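Local coordinates for protein phosphoserine phosphatase (Thermococcus onnurineus, PDB 4AP9) that probably hydrolyses L-phosphoserine to L-serine and phosphate with the help of magnesium, as a phosphatase of the haloacid dehalogenase superfamily, at residues K35-E40 with V60-G65; S104-L109 with F119-A124; D150-A155 with R168-I173. All coordinates share one frame; numbering follows the deposited sequence.

Overall arrangement
The three contacts follow one another along the chain and all lie in its haloacid dehalogenase-like region. Contact 1 joins two helices outside the central sheet, its centre about 20 Å from the centre of the chain. Contact 2 is buried nearer the middle, where the loop after strand 97-102 meets strand 118-127. Contact 3 pairs strands 153-157 and 171-175 of the same sheet. Centres of contacts 1 and 2 are about 18 Å apart, those of 2 and 3 about 22 Å, those of 1 and 3 about 34 Å. A bound 3-pyridinium-1-ylpropane-1-sulfonate lies about 8 Å from the side chain of Lys35 and another about 6 Å from that of Asn122.

Contact 1. Residues K35-E40 with V60-G65; sequences KREIEE and VGLIRG
Ile38 and Leu62 mark the nearest approach of the two backbones, their CA atoms 7.0 Å apart, where the first turn of helix 36-47 faces the last turn of helix 52-62. Lys35, just ahead of its own helix, reaches across with an extended side chain, and its NZ donates to the backbone O of Leu62 at 2.9 Å. The ammonium sits 17° off the carbonyl plane, with a C=O...N angle of 149°. Its aliphatic CD and CE run close to the same oxygen.

Leu62 fills the middle of the contact. Its CB lies 3.9 Å from Ile38 CG1 as the two side chains slide past each other in opposite directions, while its two methyls turn to Glu37. Both helices lie in the helical bundle beside the sheet, consistent with the cap of haloacid dehalogenase phosphatases; Trp26 of helix 25-33 packs against both Ile38 and Ile63. With CG trans to its backbone N (chi1 -171°), Glu37 stretches out at about a right angle to Leu62, and Leu62 CD1 rests 3.7 Å from Glu37 CD. Leu62 CD2 comes equally close to OE1 of that carboxylate. With an alanine in place of this leucine, a gap would probably open between Ile38 and the stem of Glu37, and the glutamate would be freer to turn. Deeper in, Ile38 CD1 meets Ile63 CG2 at 3.8 Å, the side chains again crossing at nearly a right angle.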
# COMPACT_ATOMS: atom_id res chain seq x y z
N LYS A 35 45.24 1.99 -18.86
CA LYS A 35 44.78 0.76 -18.22
C LYS A 35 43.59 0.19 -18.98
O LYS A 35 42.44 0.60 -18.75
CB LYS A 35 44.41 1.01 -16.75
CG LYS A 35 45.60 1.45 -15.90
CD LYS A 35 45.15 2.01 -14.56
CE LYS A 35 46.34 2.33 -13.68
NZ LYS A 35 45.90 2.53 -12.26
N ARG A 36 43.86 -0.76 -19.87
CA ARG A 36 42.80 -1.41 -20.64
C ARG A 36 41.74 -2.08 -19.76
O ARG A 36 40.57 -2.14 -20.13
CB ARG A 36 43.40 -2.43 -21.61
CG ARG A 36 44.44 -1.83 -22.56
CD ARG A 36 44.93 -2.86 -23.57
NE ARG A 36 43.87 -3.26 -24.48
CZ ARG A 36 43.72 -2.78 -25.72
NH1 ARG A 36 44.59 -1.91 -26.20
NH2 ARG A 36 42.71 -3.20 -26.47
N GLU A 37 42.17 -2.59 -18.61
CA GLU A 37 41.27 -3.23 -17.65
C GLU A 37 40.05 -2.35 -17.33
O GLU A 37 38.96 -2.87 -17.09
CB GLU A 37 42.04 -3.59 -16.37
CG GLU A 37 41.25 -4.46 -15.37
CD GLU A 37 42.00 -4.69 -14.06
OE1 GLU A 37 43.18 -4.28 -13.97
OE2 GLU A 37 41.41 -5.27 -13.13
N ILE A 38 40.23 -1.03 -17.34
CA ILE A 38 39.11 -0.14 -17.02
C ILE A 38 37.98 -0.28 -18.04
O ILE A 38 36.81 -0.38 -17.67
CB ILE A 38 39.54 1.33 -16.94
CG1 ILE A 38 40.49 1.53 -15.75
CG2 ILE A 38 38.30 2.24 -16.79
CD1 ILE A 38 41.17 2.90 -15.72
N GLU A 39 38.35 -0.30 -19.31
CA GLU A 39 37.35 -0.38 -20.37
C GLU A 39 36.77 -1.79 -20.45
O GLU A 39 35.58 -1.98 -20.76
CB GLU A 39 37.97 0.04 -21.71
CG GLU A 39 36.96 0.39 -22.76
CD GLU A 39 37.48 1.37 -23.80
OE1 GLU A 39 38.70 1.60 -23.89
OE2 GLU A 39 36.64 1.91 -24.53
N GLU A 40 37.59 -2.78 -20.15
CA GLU A 40 37.13 -4.16 -20.14
C GLU A 40 36.07 -4.35 -19.05
O GLU A 40 35.05 -4.98 -19.27
CB GLU A 40 38.28 -5.12 -19.90
CG GLU A 40 37.87 -6.57 -19.92
CD GLU A 40 39.05 -7.51 -19.85
OE1 GLU A 40 39.58 -7.73 -18.74
OE2 GLU A 40 39.46 -8.03 -20.91
N VAL A 60 36.48 2.25 -10.20
CA VAL A 60 36.80 3.34 -9.28
C VAL A 60 38.15 3.10 -8.62
O VAL A 60 38.97 4.01 -8.49
CB VAL A 60 35.72 3.49 -8.22
CG1 VAL A 60 36.24 4.30 -7.02
CG2 VAL A 60 34.51 4.14 -8.85
N GLY A 61 38.38 1.84 -8.23
CA GLY A 61 39.62 1.43 -7.61
C GLY A 61 40.82 1.65 -8.51
O GLY A 61 41.89 2.05 -8.04
N LEU A 62 40.64 1.42 -9.80
CA LEU A 62 41.73 1.54 -10.76
C LEU A 62 42.13 2.99 -11.06
O LEU A 62 43.17 3.22 -11.68
CB LEU A 62 41.40 0.80 -12.06
CG LEU A 62 41.39 -0.73 -11.97
CD1 LEU A 62 40.61 -1.36 -13.11
CD2 LEU A 62 42.81 -1.26 -11.95
N ILE A 63 41.33 3.97 -10.65
CA ILE A 63 41.76 5.35 -10.80
C ILE A 63 42.04 6.05 -9.47
O ILE A 63 42.21 7.27 -9.42
CB ILE A 63 40.81 6.21 -11.69
CG1 ILE A 63 39.41 6.31 -11.09
CG2 ILE A 63 40.78 5.68 -13.13
CD1 ILE A 63 38.57 7.47 -11.66
N ARG A 64 42.10 5.27 -8.39
CA ARG A 64 42.48 5.84 -7.10
C ARG A 64 43.79 6.60 -7.28
O ARG A 64 44.71 6.10 -7.93
CB ARG A 64 42.64 4.74 -6.06
CG ARG A 64 42.63 5.25 -4.62
CD ARG A 64 43.00 4.14 -3.67
NE ARG A 64 44.33 3.63 -3.95
CZ ARG A 64 44.74 2.39 -3.68
NH1 ARG A 64 43.91 1.52 -3.12
NH2 ARG A 64 45.98 2.03 -3.98
N GLY A 65 43.85 7.81 -6.73
CA GLY A 65 45.07 8.60 -6.77
C GLY A 65 45.19 9.58 -7.92
O GLY A 65 46.05 10.47 -7.89

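Contact 2. Residues S104-L109 with F119-A124; sequences SFEEVL and FMANRA
Glu106 and Arg123 form a salt bridge in which two of the three guanidinium nitrogens, NE and NH2, close side-on on a single oxygen. Glu106 OE1 lies 3.0 Å from both Arg123 NE and Arg123 NH2, at the edge of the guanidinium and nearly in its plane. The two donors come to OE1 from the same face of the carboxylate, whose plane stands 81° from that of the guanidinium. The other oxygen, Glu106 OE2, takes the backbone N of Ala121 at 3.2 Å on its anti lone pair. It also accepts from a water that bridges to Phe119 O and makes a salt bridge to Arg137, so this buried carboxylate is probably well stabilised as an anion. Arg123 NH1 has a further partner in Asp117 O of a second subunit.

Glu107 uses a bent side chain (chi2 90°) to bring OE2 back to the strand, where Ala124 N donates to it over 2.7 Å in a nearly straight bond. The backbones meet at Ser104-Glu106: Glu106 N donates to Asn122 O at 2.9 Å, whereas the bond from Asn122 N to Ser104 O is weak. Phe105 and Asn122 thus form a parallel bridge, placing the start of the loop after strand 97-102 alongside strand 118-127 in the Rossmann-like sheet of the haloacid dehalogenase fold.

Packing fills in around this polar core. Phe105 turns its ring edge to the strand, CD1 3.6 Å from Arg123 C, and the same CD1 touches the methyl of Ala124. Glu106 CG approaches Phe119 CE2 obliquely at 3.4 Å while also resting on Ala121 CB. Beyond it, Leu109 CB lies 4.1 Å from Phe119 CZ.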
# COMPACT_ATOMS: atom_id res chain seq x y z
N SER A 104 27.39 8.78 -13.93
CA SER A 104 28.74 9.34 -13.93
C SER A 104 28.79 10.57 -13.03
O SER A 104 27.80 10.90 -12.35
CB SER A 104 29.12 9.86 -15.33
OG SER A 104 30.53 10.12 -15.40
N PHE A 105 29.95 11.23 -13.03
CA PHE A 105 30.24 12.32 -12.09
C PHE A 105 29.69 13.70 -12.42
O PHE A 105 29.87 14.20 -13.53
CB PHE A 105 31.77 12.37 -11.94
CG PHE A 105 32.37 11.09 -11.42
CD1 PHE A 105 32.37 10.81 -10.07
CD2 PHE A 105 32.94 10.17 -12.29
CE1 PHE A 105 32.92 9.64 -9.59
CE2 PHE A 105 33.49 8.99 -11.81
CZ PHE A 105 33.47 8.73 -10.46
N GLU A 106 29.02 14.33 -11.46
CA GLU A 106 28.51 15.68 -11.64
C GLU A 106 29.61 16.66 -12.03
O GLU A 106 29.37 17.62 -12.75
CB GLU A 106 27.83 16.19 -10.37
CG GLU A 106 26.44 15.57 -10.14
CD GLU A 106 25.60 16.36 -9.14
OE1 GLU A 106 26.12 17.35 -8.57
OE2 GLU A 106 24.41 15.98 -8.94
N GLU A 107 30.82 16.40 -11.53
CA GLU A 107 31.94 17.30 -11.70
C GLU A 107 32.35 17.34 -13.18
O GLU A 107 32.71 18.39 -13.72
CB GLU A 107 33.11 16.88 -10.80
CG GLU A 107 32.80 16.93 -9.27
CD GLU A 107 32.22 15.62 -8.69
OE1 GLU A 107 31.73 14.77 -9.46
OE2 GLU A 107 32.28 15.44 -7.46
N VAL A 108 32.27 16.19 -13.82
CA VAL A 108 32.57 16.07 -15.24
C VAL A 108 31.39 16.50 -16.13
O VAL A 108 31.58 17.06 -17.22
CB VAL A 108 32.98 14.64 -15.56
CG1 VAL A 108 33.11 14.44 -17.05
CG2 VAL A 108 34.30 14.33 -14.88
N LEU A 109 30.17 16.27 -15.66
CA LEU A 109 28.98 16.59 -16.46
C LEU A 109 28.46 17.99 -16.13
O LEU A 109 27.33 18.35 -16.45
CB LEU A 109 27.89 15.55 -16.24
CG LEU A 109 28.23 14.17 -16.82
CD1 LEU A 109 27.12 13.16 -16.48
CD2 LEU A 109 28.46 14.24 -18.33
N PHE A 119 18.85 18.23 -11.86
CA PHE A 119 20.05 17.53 -12.31
C PHE A 119 20.50 16.59 -11.20
O PHE A 119 20.56 16.99 -10.04
CB PHE A 119 21.13 18.57 -12.63
CG PHE A 119 22.48 17.99 -12.99
CD1 PHE A 119 22.72 17.45 -14.25
CD2 PHE A 119 23.53 18.03 -12.09
CE1 PHE A 119 23.98 16.94 -14.58
CE2 PHE A 119 24.79 17.52 -12.41
CZ PHE A 119 25.01 16.97 -13.67
N MSE A 120 20.83 15.35 -11.55
CA MSE A 120 21.35 14.41 -10.56
C MSE A 120 22.37 13.45 -11.15
O MSE A 120 22.10 12.77 -12.14
CB MSE A 120 20.23 13.56 -9.95
CG MSE A 120 20.74 12.35 -9.16
SE MSE A 120 21.52 12.86 -7.44
CE MSE A 120 20.20 14.18 -7.04
N ALA A 121 23.54 13.37 -10.51
CA ALA A 121 24.51 12.33 -10.84
C ALA A 121 25.31 11.99 -9.59
O ALA A 121 25.08 12.55 -8.51
CB ALA A 121 25.45 12.80 -11.95
N ASN A 122 26.25 11.06 -9.73
CA ASN A 122 27.10 10.69 -8.60
C ASN A 122 28.18 11.76 -8.41
O ASN A 122 28.24 12.70 -9.17
CB ASN A 122 27.65 9.29 -8.82
CG ASN A 122 26.59 8.22 -8.62
OD1 ASN A 122 25.74 8.36 -7.74
ND2 ASN A 122 26.60 7.18 -9.45
N ARG A 123 28.97 11.65 -7.35
CA ARG A 123 30.00 12.67 -7.12
C ARG A 123 31.32 12.01 -6.80
O ARG A 123 31.37 10.81 -6.51
CB ARG A 123 29.58 13.65 -6.00
CG ARG A 123 28.53 14.67 -6.45
CD ARG A 123 28.07 15.64 -5.33
NE ARG A 123 27.07 16.56 -5.86
CZ ARG A 123 26.12 17.18 -5.15
NH1 ARG A 123 26.02 17.00 -3.84
NH2 ARG A 123 25.27 17.99 -5.77
N ALA A 124 32.40 12.79 -6.87
CA ALA A 124 33.73 12.26 -6.62
C ALA A 124 34.28 12.66 -5.26
O ALA A 124 33.91 13.70 -4.71
CB ALA A 124 34.67 12.72 -7.72
O HOH W 1 22.57 17.73 -8.48

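Contact 3. Residues D150-A155 with R168-I173; sequences DGFILA and RADMGI
Ala155 N donates to Met171 O at 2.9 Å, and Ala155 O accepts from Ile173 N at 2.8 Å. These backbone hydrogen bonds tie together strands 153-155 and 171-173, which run parallel with their axes 4.8 Å apart and inclined by 15°. Before the regular pairing begins, Ile153 O takes two donors: Asp170 N, lying in the carbonyl plane, and Met171 N, whose bond is weak. The strands are consecutive members of a beta-alpha-beta unit, with helix 163-168 making the crossover, and neighbour one another in the central sheet of the haloacid dehalogenase fold. Strand 11-15 bonds to the other side of strand 153-157.

The side-chain polar interaction belongs to Asp170. With CG beside the backbone N (chi1 -61°), its carboxylate turns back to segment 150-155, and OD2 receives Ile153 N at 2.7 Å on the anti lone pair. OD1 lies obliquely to the Phe152 ring, 3.4 Å from CD1, with the carboxylate and ring planes 53° apart.

Apolar contacts fall on both faces of the sheet. On the face of Leu154 and Met171, Leu154 CD1 touches Met171 CG at 3.8 Å and reaches on to the end of Ile173, whose other neighbours include Leu192 and Phe195 of helix 189-197. On the face of Ala155, its methyl presses on that of Ala169 at 3.5 Å, a tight fit, and Ile153 CG2 sits against Ala169 CB.

Asp170 answers the backbone N and, with weak help from Met171 N, the backbone O of Ile153, so an acid side chain probably stands in for a backbone acceptor just where the strand pairing starts.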
# COMPACT_ATOMS: atom_id res chain seq x y z
N ASP A 150 4.73 10.20 -7.96
CA ASP A 150 3.38 10.76 -7.84
C ASP A 150 2.81 11.29 -9.15
O ASP A 150 1.65 11.67 -9.22
CB ASP A 150 3.34 11.83 -6.75
CG ASP A 150 3.59 11.24 -5.38
OD1 ASP A 150 2.95 10.22 -5.06
OD2 ASP A 150 4.42 11.79 -4.62
N GLY A 151 3.63 11.31 -10.21
CA GLY A 151 3.14 11.73 -11.50
C GLY A 151 3.58 10.79 -12.60
O GLY A 151 4.06 9.68 -12.34
N PHE A 152 3.42 11.25 -13.84
CA PHE A 152 3.79 10.47 -15.02
C PHE A 152 5.21 10.75 -15.49
O PHE A 152 5.74 11.83 -15.25
CB PHE A 152 2.79 10.73 -16.14
CG PHE A 152 1.44 10.14 -15.86
CD1 PHE A 152 1.17 8.83 -16.19
CD2 PHE A 152 0.47 10.88 -15.22
CE1 PHE A 152 -0.08 8.26 -15.92
CE2 PHE A 152 -0.77 10.33 -14.94
CZ PHE A 152 -1.04 9.02 -15.28
N ILE A 153 5.84 9.78 -16.14
CA ILE A 153 7.22 9.94 -16.55
C ILE A 153 7.47 9.49 -17.98
O ILE A 153 7.07 8.39 -18.36
CB ILE A 153 8.14 9.10 -15.66
CG1 ILE A 153 8.06 9.57 -14.20
CG2 ILE A 153 9.58 9.14 -16.20
CD1 ILE A 153 8.76 8.61 -13.23
N LEU A 154 8.10 10.35 -18.76
CA LEU A 154 8.65 9.93 -20.04
C LEU A 154 10.16 9.82 -19.83
O LEU A 154 10.80 10.78 -19.42
CB LEU A 154 8.35 10.99 -21.10
CG LEU A 154 9.16 10.94 -22.40
CD1 LEU A 154 8.80 9.68 -23.20
CD2 LEU A 154 8.89 12.20 -23.20
N ALA A 155 10.73 8.65 -20.12
CA ALA A 155 12.16 8.44 -19.94
C ALA A 155 12.82 8.29 -21.29
O ALA A 155 12.26 7.67 -22.20
CB ALA A 155 12.42 7.22 -19.08
N ARG A 168 10.07 1.97 -14.77
CA ARG A 168 9.52 3.05 -13.96
C ARG A 168 8.78 4.07 -14.82
O ARG A 168 7.92 4.79 -14.33
CB ARG A 168 10.65 3.75 -13.18
CG ARG A 168 11.05 3.04 -11.92
CD ARG A 168 10.12 3.50 -10.83
NE ARG A 168 9.98 2.57 -9.73
CZ ARG A 168 9.03 2.69 -8.82
NH1 ARG A 168 8.15 3.70 -8.91
NH2 ARG A 168 8.94 1.82 -7.82
N ALA A 169 9.10 4.12 -16.11
CA ALA A 169 8.58 5.15 -17.00
C ALA A 169 7.22 4.77 -17.59
O ALA A 169 6.97 3.61 -17.88
CB ALA A 169 9.58 5.41 -18.14
N ASP A 170 6.35 5.76 -17.78
CA ASP A 170 5.07 5.51 -18.45
C ASP A 170 5.23 5.34 -19.94
O ASP A 170 4.38 4.73 -20.62
CB ASP A 170 4.08 6.62 -18.13
CG ASP A 170 3.80 6.72 -16.66
OD1 ASP A 170 2.95 5.94 -16.18
OD2 ASP A 170 4.45 7.53 -15.97
N MSE A 171 6.33 5.89 -20.45
CA MSE A 171 6.68 5.79 -21.85
C MSE A 171 8.19 5.94 -21.88
O MSE A 171 8.73 6.84 -21.25
CB MSE A 171 6.01 6.91 -22.65
CG MSE A 171 6.34 6.91 -24.13
SE MSE A 171 5.42 8.32 -25.15
CE MSE A 171 3.58 7.85 -24.75
N GLY A 172 8.88 5.04 -22.59
CA GLY A 172 10.32 5.06 -22.62
C GLY A 172 10.83 5.07 -24.04
O GLY A 172 10.27 4.40 -24.90
N ILE A 173 11.88 5.86 -24.29
CA ILE A 173 12.48 5.94 -25.61
C ILE A 173 13.96 5.67 -25.50
O ILE A 173 14.68 6.34 -24.76
CB ILE A 173 12.32 7.34 -26.24
CG1 ILE A 173 10.86 7.76 -26.26
CG2 ILE A 173 12.89 7.36 -27.66
CD1 ILE A 173 10.63 9.19 -26.76